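Local coordinates for DUF5624 domain-containing protein (Legionella pneumophila subsp. pneumophila, PDB 4JX2), which is of unknown function but is probably secreted, carries a DUF5624 domain and combines many helices with a small mixed sheet, at residues A[160-163]-A[164-168]; A[174-177]-A[178-182]; A[233-236]-A[237-241]. One frame throughout, in Å; residues are numbered along the deposited sequence.

Contact 1: A[160-163]-A[164-168]; sequences NNWL and EQVNA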
ATOM      1  N   ASN A 160      26.105  15.612 -34.546  1.00 66.82           N
ATOM      2  CA  ASN A 160      24.730  15.699 -34.048  1.00 65.38           C
ATOM      3  C   ASN A 160      24.316  14.373 -33.363  1.00 65.22           C
ATOM      4  O   ASN A 160      23.177  13.923 -33.517  1.00 63.74           O
ATOM      5  CB  ASN A 160      23.718  16.099 -35.169  1.00 70.35           C
ATOM      6  CG  ASN A 160      23.931  17.456 -35.811  1.00105.62           C
ATOM      7  OD1 ASN A 160      25.047  17.992 -35.867  1.00 98.97           O
ATOM      8  ND2 ASN A 160      22.859  18.022 -36.362  1.00101.55           N
ATOM      9  N   ASN A 161      25.233  13.760 -32.583  1.00 59.25           N
ATOM     10  CA  ASN A 161      24.898  12.551 -31.825  1.00 56.88           C
ATOM     11  C   ASN A 161      23.747  12.865 -30.864  1.00 59.39           C
ATOM     12  O   ASN A 161      23.680  13.981 -30.336  1.00 60.78           O
ATOM     13  CB  ASN A 161      26.103  12.034 -31.058  1.00 54.06           C
ATOM     14  CG  ASN A 161      25.897  10.660 -30.507  1.00 58.32           C
ATOM     15  OD1 ASN A 161      25.566  10.477 -29.338  1.00 52.60           O
ATOM     16  ND2 ASN A 161      26.061   9.661 -31.348  1.00 49.55           N
ATOM     17  N   TRP A 162      22.836  11.907 -30.657  1.00 52.30           N
ATOM     18  CA  TRP A 162      21.667  12.087 -29.801  1.00 50.05           C
ATOM     19  C   TRP A 162      22.068  12.583 -28.383  1.00 51.83           C
ATOM     20  O   TRP A 162      21.388  13.450 -27.824  1.00 51.59           O
ATOM     21  CB  TRP A 162      20.844  10.779 -29.735  1.00 47.59           C
ATOM     22  CG  TRP A 162      21.497   9.680 -28.942  1.00 47.31           C
ATOM     23  CD1 TRP A 162      22.434   8.795 -29.387  1.00 50.31           C
ATOM     24  CD2 TRP A 162      21.322   9.414 -27.542  1.00 45.67           C
ATOM     25  NE1 TRP A 162      22.851   7.988 -28.355  1.00 48.73           N
ATOM     26  CE2 TRP A 162      22.196   8.355 -27.206  1.00 49.17           C
ATOM     27  CE3 TRP A 162      20.534   9.987 -26.530  1.00 45.91           C
ATOM     28  CZ2 TRP A 162      22.260   7.816 -25.911  1.00 47.05           C
ATOM     29  CZ3 TRP A 162      20.637   9.488 -25.235  1.00 46.17           C
ATOM     30  CH2 TRP A 162      21.464   8.392 -24.944  1.00 46.25           C
ATOM     31  N   LEU A 163      23.192  12.060 -27.847  1.00 46.50           N
ATOM     32  CA  LEU A 163      23.763  12.366 -26.528  1.00 45.21           C
ATOM     33  C   LEU A 163      24.223  13.838 -26.401  1.00 51.73           C
ATOM     34  O   LEU A 163      24.183  14.403 -25.311  1.00 52.22           O
ATOM     35  CB  LEU A 163      24.948  11.423 -26.307  1.00 44.09           C
ATOM     36  CG  LEU A 163      25.309  11.016 -24.902  1.00 45.87           C
ATOM     37  CD1 LEU A 163      24.120  10.556 -24.118  1.00 42.85           C
ATOM     38  CD2 LEU A 163      26.347   9.931 -24.938  1.00 49.31           C
ATOM     39  N   GLU A 164      24.630  14.457 -27.516  1.00 49.82           N
ATOM     40  CA  GLU A 164      25.040  15.862 -27.587  1.00 50.72           C
ATOM     41  C   GLU A 164      23.822  16.792 -27.716  1.00 52.55           C
ATOM     42  O   GLU A 164      23.957  17.999 -27.541  1.00 54.27           O
ATOM     43  CB  GLU A 164      25.969  16.081 -28.799  1.00 53.77           C
ATOM     44  CG  GLU A 164      27.380  15.524 -28.662  1.00 68.45           C
ATOM     45  CD  GLU A 164      28.231  15.523 -29.925  1.00104.02           C
ATOM     46  OE1 GLU A 164      27.764  16.003 -30.987  1.00102.05           O
ATOM     47  OE2 GLU A 164      29.382  15.035 -29.845  1.00104.84           O
ATOM     48  N   GLN A 165      22.655  16.243 -28.069  1.00 46.22           N
ATOM     49  CA  GLN A 165      21.437  17.013 -28.306  1.00 45.79           C
ATOM     50  C   GLN A 165      20.446  16.978 -27.146  1.00 46.60           C
ATOM     51  O   GLN A 165      19.731  17.962 -26.931  1.00 47.14           O
ATOM     52  CB  GLN A 165      20.729  16.489 -29.552  1.00 47.31           C
ATOM     53  CG  GLN A 165      21.276  16.961 -30.871  1.00 59.84           C
ATOM     54  CD  GLN A 165      20.473  16.359 -32.015  1.00 82.56           C
ATOM     55  OE1 GLN A 165      21.025  15.726 -32.919  1.00 82.29           O
ATOM     56  NE2 GLN A 165      19.153  16.560 -32.033  1.00 66.86           N
ATOM     57  N   VAL A 166      20.334  15.834 -26.470  1.00 39.90           N
ATOM     58  CA  VAL A 166      19.438  15.660 -25.324  1.00 38.66           C
ATOM     59  C   VAL A 166      19.813  16.678 -24.223  1.00 44.10           C
ATOM     60  O   VAL A 166      21.002  16.918 -23.988  1.00 44.54           O
ATOM     61  CB  VAL A 166      19.467  14.179 -24.802  1.00 39.99           C
ATOM     62  CG1 VAL A 166      20.841  13.780 -24.247  1.00 39.12           C
ATOM     63  CG2 VAL A 166      18.355  13.902 -23.804  1.00 38.10           C
ATOM     64  N   ASN A 167      18.804  17.298 -23.587  1.00 40.81           N
ATOM     65  CA  ASN A 167      19.041  18.203 -22.467  1.00 40.57           C
ATOM     66  C   ASN A 167      19.257  17.364 -21.214  1.00 42.71           C
ATOM     67  O   ASN A 167      18.289  17.024 -20.517  1.00 39.99           O
ATOM     68  CB  ASN A 167      17.896  19.210 -22.274  1.00 42.88           C
ATOM     69  CG  ASN A 167      18.236  20.251 -21.234  1.00 60.45           C
ATOM     70  OD1 ASN A 167      17.759  20.209 -20.094  1.00 52.01           O
ATOM     71  ND2 ASN A 167      19.180  21.130 -21.562  1.00 54.79           N
ATOM     72  N   ALA A 168      20.526  16.957 -20.983  1.00 40.35           N
ATOM     73  CA  ALA A 168      20.926  16.143 -19.822  1.00 39.49           C
ATOM     74  C   ALA A 168      22.225  16.708 -19.234  1.00 43.74           C
ATOM     75  O   ALA A 168      23.259  16.039 -19.296  1.00 43.99           O
ATOM     76  CB  ALA A 168      21.084  14.680 -20.222  1.00 39.20           C
TER
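A single capped helical turn, residues 162-165 of the DUF5624 domain, brings Asn161, Trp162 and Leu163 against Glu164, Gln165 and Val166. Asn161 is its N-cap: OD1 of Asn161 accepts from Leu163 N at 3.2 Å, with the donor above the amide carbonyl plane. Beyond the turn, ND2 of the same amide donates to the carbonyls of Asn155 and Gln157, and these bonds fix its rotation.

The backbone evidence is for a short, weakly bonded helix. Asn161 O takes Glu164 N at 3.0 Å, an i to i+3 bond, whereas its bond to Gln165 N is weak. Trp162 O is gripped twice: Val166 N reaches it at 2.9 Å, nearly in line with C=O, and Gln165 N meets it at 3.1 Å from 66° out of the carbonyl plane. The geometry therefore mixes i to i+3 with i to i+4 bonding.

Side chains meet more loosely. The indole is covered on one face by Leu163 CD1, 3.5 Å above the ring plane and displaced from the ring centre, while its NE1 donates to Asn155 OD1. Phe34 of the second subunit packs edge-to-face with this ring, and Tyr28 of that subunit rests on Trp162, Gln165 and Val166, so the turn belongs to the dimer interface. In Val166, CG1 stands between backbone N and carbonyl carbon (chi1 65°), which directs it back over the turn. There it lies 3.6 Å from Leu163 O and approaches the indole obliquely, CG1 to Trp162 CZ3 being 4.4 Å.

Contact 2: A[174-177]-A[178-182]; sequences HLTT and IHNMI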
ATOM      1  N   HIS A 174      30.437  12.917 -18.242  1.00 40.05           N
ATOM      2  CA  HIS A 174      30.697  11.528 -18.636  1.00 39.97           C
ATOM      3  C   HIS A 174      30.203  11.133 -20.041  1.00 43.88           C
ATOM      4  O   HIS A 174      30.167   9.940 -20.349  1.00 43.28           O
ATOM      5  CB  HIS A 174      30.030  10.600 -17.603  1.00 39.49           C
ATOM      6  CG  HIS A 174      30.181  11.084 -16.193  1.00 42.97           C
ATOM      7  ND1 HIS A 174      29.130  11.726 -15.526  1.00 44.34           N
ATOM      8  CD2 HIS A 174      31.267  11.059 -15.386  1.00 44.27           C
ATOM      9  CE1 HIS A 174      29.605  12.033 -14.330  1.00 43.23           C
ATOM     10  NE2 HIS A 174      30.883  11.643 -14.194  1.00 43.93           N
ATOM     11  N   LEU A 175      29.880  12.107 -20.894  1.00 41.02           N
ATOM     12  CA  LEU A 175      29.356  11.859 -22.242  1.00 41.28           C
ATOM     13  C   LEU A 175      30.142  10.825 -23.057  1.00 46.75           C
ATOM     14  O   LEU A 175      29.509   9.965 -23.670  1.00 47.43           O
ATOM     15  CB  LEU A 175      29.234  13.161 -23.054  1.00 41.94           C
ATOM     16  CG  LEU A 175      28.085  14.115 -22.647  1.00 45.83           C
ATOM     17  CD1 LEU A 175      27.934  15.226 -23.664  1.00 46.16           C
ATOM     18  CD2 LEU A 175      26.716  13.367 -22.457  1.00 43.70           C
ATOM     19  N   THR A 176      31.487  10.887 -23.057  1.00 43.44           N
ATOM     20  CA  THR A 176      32.345   9.958 -23.809  1.00 42.94           C
ATOM     21  C   THR A 176      32.136   8.533 -23.282  1.00 45.57           C
ATOM     22  O   THR A 176      31.871   7.635 -24.088  1.00 45.36           O
ATOM     23  CB  THR A 176      33.824  10.435 -23.784  1.00 48.70           C
ATOM     24  OG1 THR A 176      33.968  11.502 -24.729  1.00 46.72           O
ATOM     25  CG2 THR A 176      34.826   9.326 -24.151  1.00 44.33           C
ATOM     26  N   THR A 177      32.215   8.347 -21.942  1.00 41.29           N
ATOM     27  CA  THR A 177      32.010   7.079 -21.235  1.00 40.17           C
ATOM     28  C   THR A 177      30.618   6.509 -21.541  1.00 44.85           C
ATOM     29  O   THR A 177      30.532   5.329 -21.879  1.00 45.79           O
ATOM     30  CB  THR A 177      32.184   7.286 -19.729  1.00 49.46           C
ATOM     31  OG1 THR A 177      33.379   8.029 -19.487  1.00 48.76           O
ATOM     32  CG2 THR A 177      32.177   5.966 -18.943  1.00 46.72           C
ATOM     33  N   ILE A 178      29.538   7.344 -21.446  1.00 39.73           N
ATOM     34  CA  ILE A 178      28.156   6.948 -21.747  1.00 38.60           C
ATOM     35  C   ILE A 178      28.067   6.400 -23.182  1.00 45.71           C
ATOM     36  O   ILE A 178      27.467   5.332 -23.391  1.00 46.41           O
ATOM     37  CB  ILE A 178      27.150   8.110 -21.511  1.00 40.69           C
ATOM     38  CG1 ILE A 178      27.132   8.508 -20.026  1.00 39.69           C
ATOM     39  CG2 ILE A 178      25.728   7.737 -21.997  1.00 40.32           C
ATOM     40  CD1 ILE A 178      26.357   9.714 -19.742  1.00 39.85           C
ATOM     41  N   HIS A 179      28.691   7.106 -24.150  1.00 43.21           N
ATOM     42  CA  HIS A 179      28.702   6.698 -25.547  1.00 44.24           C
ATOM     43  C   HIS A 179      29.326   5.309 -25.726  1.00 48.23           C
ATOM     44  O   HIS A 179      28.726   4.445 -26.378  1.00 47.16           O
ATOM     45  CB  HIS A 179      29.443   7.718 -26.416  1.00 46.81           C
ATOM     46  CG  HIS A 179      29.650   7.222 -27.812  1.00 51.59           C
ATOM     47  ND1 HIS A 179      30.837   6.613 -28.194  1.00 54.22           N
ATOM     48  CD2 HIS A 179      28.775   7.160 -28.839  1.00 53.89           C
ATOM     49  CE1 HIS A 179      30.655   6.236 -29.446  1.00 54.37           C
ATOM     50  NE2 HIS A 179      29.435   6.559 -29.883  1.00 54.49           N
ATOM     51  N   ASN A 180      30.543   5.115 -25.172  1.00 45.78           N
ATOM     52  CA  ASN A 180      31.295   3.861 -25.262  1.00 46.16           C
ATOM     53  C   ASN A 180      30.553   2.708 -24.619  1.00 51.64           C
ATOM     54  O   ASN A 180      30.616   1.575 -25.113  1.00 51.30           O
ATOM     55  CB  ASN A 180      32.653   4.008 -24.609  1.00 45.38           C
ATOM     56  CG  ASN A 180      33.579   4.932 -25.341  1.00 60.98           C
ATOM     57  OD1 ASN A 180      33.441   5.196 -26.542  1.00 58.24           O
ATOM     58  ND2 ASN A 180      34.560   5.422 -24.624  1.00 53.15           N
HETATM   59  N   MSE A 181      29.844   3.009 -23.521  1.00 48.11           N
HETATM   60  CA  MSE A 181      29.079   2.037 -22.782  1.00 47.36           C
HETATM   61  C   MSE A 181      27.883   1.517 -23.609  1.00 48.45           C
HETATM   62  O   MSE A 181      27.668   0.299 -23.632  1.00 48.79           O
HETATM   63  CB  MSE A 181      28.617   2.618 -21.458  1.00 49.73           C
HETATM   64  CG  MSE A 181      27.936   1.587 -20.615  1.00 57.81           C
HETATM   65 SE   MSE A 181      26.454   2.303 -19.691  0.75 67.27          SE
HETATM   66  CE  MSE A 181      25.295   2.463 -21.230  1.00 63.49           C
ATOM     67  N   ILE A 182      27.121   2.419 -24.288  1.00 40.27           N
ATOM     68  CA  ILE A 182      25.979   1.988 -25.102  1.00 38.37           C
ATOM     69  C   ILE A 182      26.515   1.176 -26.302  1.00 43.46           C
ATOM     70  O   ILE A 182      25.940   0.142 -26.656  1.00 43.45           O
ATOM     71  CB  ILE A 182      25.065   3.171 -25.515  1.00 40.65           C
ATOM     72  CG1 ILE A 182      24.348   3.742 -24.282  1.00 39.25           C
ATOM     73  CG2 ILE A 182      24.027   2.748 -26.575  1.00 40.38           C
ATOM     74  CD1 ILE A 182      24.120   5.176 -24.310  1.00 40.68           C
TER
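Ile178 folds back over His174 on the packed side of this helix start, while Thr176 and Asn180 run side by side along the looser one. With CG1 beside its own backbone N (chi1 -64°), Ile178 brings that atom to 3.4 Å from His174 O. The same carbonyl accepts Ile178 N at 2.9 Å, with an N-H...O angle of 170°, so one oxygen is both bonded and covered by hydrocarbon. Beyond the segments, Leu233 of helix 223-247 and Leu163 of helix 162-165 pack on Ile178, burying it.

On the other side, Thr176 CG2 is 3.9 Å from Asn180 ND2, and the two side chains point the same way without a side-chain bond. Their link is through the backbone, Asn180 N to Thr176 O at 3.0 Å, with the donor in the carbonyl plane. His179 ND1 makes a weak bond to Asn180 OD1 at 3.4 Å. Thr176 is solvent-exposed, and its OG1 makes a weak hydrogen bond to a PEG molecule probably left from crystallisation. Four successive i to i+4 bonds, from Ile178 through Met181, identify the amphipathic first turns of an alpha-helix, with His174 at its N-cap.

Contact 3: A[233-236]-A[237-241]; sequences LTAL and QSMDQ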
ATOM      1  N   LEU A 233      22.022   6.545 -14.419  1.00 32.31           N
ATOM      2  CA  LEU A 233      21.944   7.742 -15.255  1.00 33.08           C
ATOM      3  C   LEU A 233      20.536   8.221 -15.391  1.00 37.00           C
ATOM      4  O   LEU A 233      20.307   9.425 -15.461  1.00 39.40           O
ATOM      5  CB  LEU A 233      22.572   7.517 -16.635  1.00 33.38           C
ATOM      6  CG  LEU A 233      24.101   7.272 -16.660  1.00 36.60           C
ATOM      7  CD1 LEU A 233      24.511   6.779 -18.005  1.00 36.40           C
ATOM      8  CD2 LEU A 233      24.888   8.524 -16.287  1.00 36.42           C
ATOM      9  N   THR A 234      19.596   7.283 -15.392  1.00 31.07           N
ATOM     10  CA  THR A 234      18.162   7.525 -15.470  1.00 30.13           C
ATOM     11  C   THR A 234      17.730   8.240 -14.187  1.00 35.45           C
ATOM     12  O   THR A 234      17.051   9.260 -14.292  1.00 37.34           O
ATOM     13  CB  THR A 234      17.416   6.203 -15.724  1.00 32.70           C
ATOM     14  OG1 THR A 234      17.830   5.641 -16.977  1.00 37.20           O
ATOM     15  CG2 THR A 234      15.939   6.380 -15.764  1.00 25.82           C
ATOM     16  N   ALA A 235      18.144   7.733 -12.987  1.00 30.12           N
ATOM     17  CA  ALA A 235      17.848   8.342 -11.681  1.00 28.91           C
ATOM     18  C   ALA A 235      18.413   9.764 -11.616  1.00 33.76           C
ATOM     19  O   ALA A 235      17.693  10.702 -11.263  1.00 33.66           O
ATOM     20  CB  ALA A 235      18.450   7.499 -10.561  1.00 29.15           C
ATOM     21  N   LEU A 236      19.701   9.911 -11.996  1.00 29.88           N
ATOM     22  CA  LEU A 236      20.421  11.168 -12.017  1.00 29.67           C
ATOM     23  C   LEU A 236      19.709  12.194 -12.907  1.00 36.02           C
ATOM     24  O   LEU A 236      19.531  13.321 -12.463  1.00 37.29           O
ATOM     25  CB  LEU A 236      21.873  10.938 -12.486  1.00 29.10           C
ATOM     26  CG  LEU A 236      22.784  12.166 -12.694  1.00 33.50           C
ATOM     27  CD1 LEU A 236      22.919  13.012 -11.411  1.00 33.04           C
ATOM     28  CD2 LEU A 236      24.167  11.736 -13.224  1.00 34.47           C
ATOM     29  N   GLN A 237      19.271  11.802 -14.116  1.00 32.65           N
ATOM     30  CA  GLN A 237      18.632  12.718 -15.053  1.00 33.45           C
ATOM     31  C   GLN A 237      17.296  13.215 -14.522  1.00 39.54           C
ATOM     32  O   GLN A 237      17.051  14.429 -14.501  1.00 41.54           O
ATOM     33  CB  GLN A 237      18.475  12.078 -16.447  1.00 34.24           C
ATOM     34  CG  GLN A 237      17.680  12.894 -17.492  1.00 33.12           C
ATOM     35  CD  GLN A 237      18.224  14.244 -17.915  1.00 53.72           C
ATOM     36  OE1 GLN A 237      19.035  14.871 -17.240  1.00 49.10           O
ATOM     37  NE2 GLN A 237      17.771  14.732 -19.063  1.00 47.52           N
ATOM     38  N   SER A 238      16.466  12.284 -14.073  1.00 34.58           N
ATOM     39  CA  SER A 238      15.127  12.510 -13.543  1.00 34.26           C
ATOM     40  C   SER A 238      15.178  13.439 -12.308  1.00 37.26           C
ATOM     41  O   SER A 238      14.421  14.424 -12.240  1.00 37.69           O
ATOM     42  CB  SER A 238      14.490  11.157 -13.222  1.00 36.95           C
ATOM     43  OG  SER A 238      13.284  11.266 -12.487  1.00 52.01           O
HETATM   44  N   MSE A 239      16.103  13.152 -11.373  1.00 32.28           N
HETATM   45  CA  MSE A 239      16.251  13.945 -10.154  1.00 32.90           C
HETATM   46  C   MSE A 239      16.881  15.320 -10.429  1.00 39.36           C
HETATM   47  O   MSE A 239      16.454  16.304  -9.819  1.00 41.30           O
HETATM   48  CB  MSE A 239      17.065  13.182  -9.111  1.00 34.97           C
HETATM   49  CG  MSE A 239      16.344  11.956  -8.556  1.00 40.86           C
HETATM   50 SE   MSE A 239      17.430  11.024  -7.237  0.75 48.36          SE
HETATM   51  CE  MSE A 239      16.780   9.211  -7.446  1.00 44.21           C
ATOM     52  N   ASP A 240      17.865  15.399 -11.355  1.00 34.76           N
ATOM     53  CA  ASP A 240      18.500  16.660 -11.704  1.00 35.77           C
ATOM     54  C   ASP A 240      17.506  17.604 -12.386  1.00 41.91           C
ATOM     55  O   ASP A 240      17.500  18.802 -12.089  1.00 42.30           O
ATOM     56  CB  ASP A 240      19.723  16.444 -12.612  1.00 37.85           C
ATOM     57  CG  ASP A 240      20.418  17.734 -12.985  1.00 47.85           C
ATOM     58  OD1 ASP A 240      20.925  18.408 -12.078  1.00 50.28           O
ATOM     59  OD2 ASP A 240      20.399  18.098 -14.181  1.00 53.82           O
ATOM     60  N   GLN A 241      16.676  17.072 -13.313  1.00 38.78           N
ATOM     61  CA  GLN A 241      15.682  17.880 -14.021  1.00 38.69           C
ATOM     62  C   GLN A 241      14.666  18.498 -13.044  1.00 43.31           C
ATOM     63  O   GLN A 241      14.329  19.686 -13.171  1.00 44.26           O
ATOM     64  CB  GLN A 241      14.984  17.063 -15.097  1.00 38.83           C
ATOM     65  CG  GLN A 241      15.838  16.853 -16.347  1.00 40.41           C
ATOM     66  CD  GLN A 241      16.192  18.101 -17.108  1.00 55.94           C
ATOM     67  OE1 GLN A 241      17.347  18.324 -17.437  1.00 51.95           O
ATOM     68  NE2 GLN A 241      15.211  18.929 -17.434  1.00 57.67           N
TER
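Ala235 and selenomethionine Met239 make the apolar side-chain contact of this turn in the middle of helix 223-247. The methyl CE of Met239 lies 3.9 Å from Ala235 CB, one helical turn back along the chain. Met239 CG sits beside its own backbone N (chi1 -68°) and the chain runs extended beyond it, carrying CE along the helix surface to that methyl. On the way, CG passes 3.3 Å from Ala235 O, which also accepts Met239 N at 2.9 Å.

The same i to i+4 pattern repeats on both flanks. Gln237 N bonds Leu233 O at 2.9 Å, Ser238 N bonds Thr234 O at 3.1 Å, and Asp240 N bonds Leu236 O at 2.9 Å. Four consecutive bonds, with N-H...O angles between 151° and 168°, are the evidence for regular alpha-helix throughout.

Further out, helix 386-398 supports the apolar side: Val388 packs on Ala235, Leu396 on both Leu236 and Met239, and Met392 on Leu236. The polar ends look to other parts of the chain. Gln237 has CG anti to the backbone N, and a bend at chi2 then carries the amide away from the preceding turn; NE2 donates to the carbonyl of Ser108. Ser238 OG bonds the carbonyl of Met102, and Thr234 OG1 turns back to Thr230 O within the helix. Leu233 O has a second donor, Trp171 NE1.

The chemistry thus divides by direction: hydrocarbon joins this helix to 386-398, whereas Gln237 and Ser238 hold loop carbonyls, and the amide nitrogen of the buried Gln237 is satisfied by hydrogen bonding outside its own helix.

How the contacts relate
Following the chain from the N terminus, contact 1 comes first, at the short helix 162-165, then contact 2 at the start of helix 175-197, and contact 3 within helix 223-247. Each joins adjoining segments and closes no long loop; the three lie in series, neither nesting nor crossing. They nevertheless meet in space, with centres about 12 to 16 Å apart. Leu163 CD2 of contact 1 lies 3.7 Å from Ile178 CG2 of contact 2, and Ile178 CG1 in turn lies 3.7 Å from Leu233 CD1 of contact 3. A probable hydrogen bond from Gln237 NE2 to Asn167 O ties the loop after helix 162-165 to helix 223-247, so each contact touches the other two.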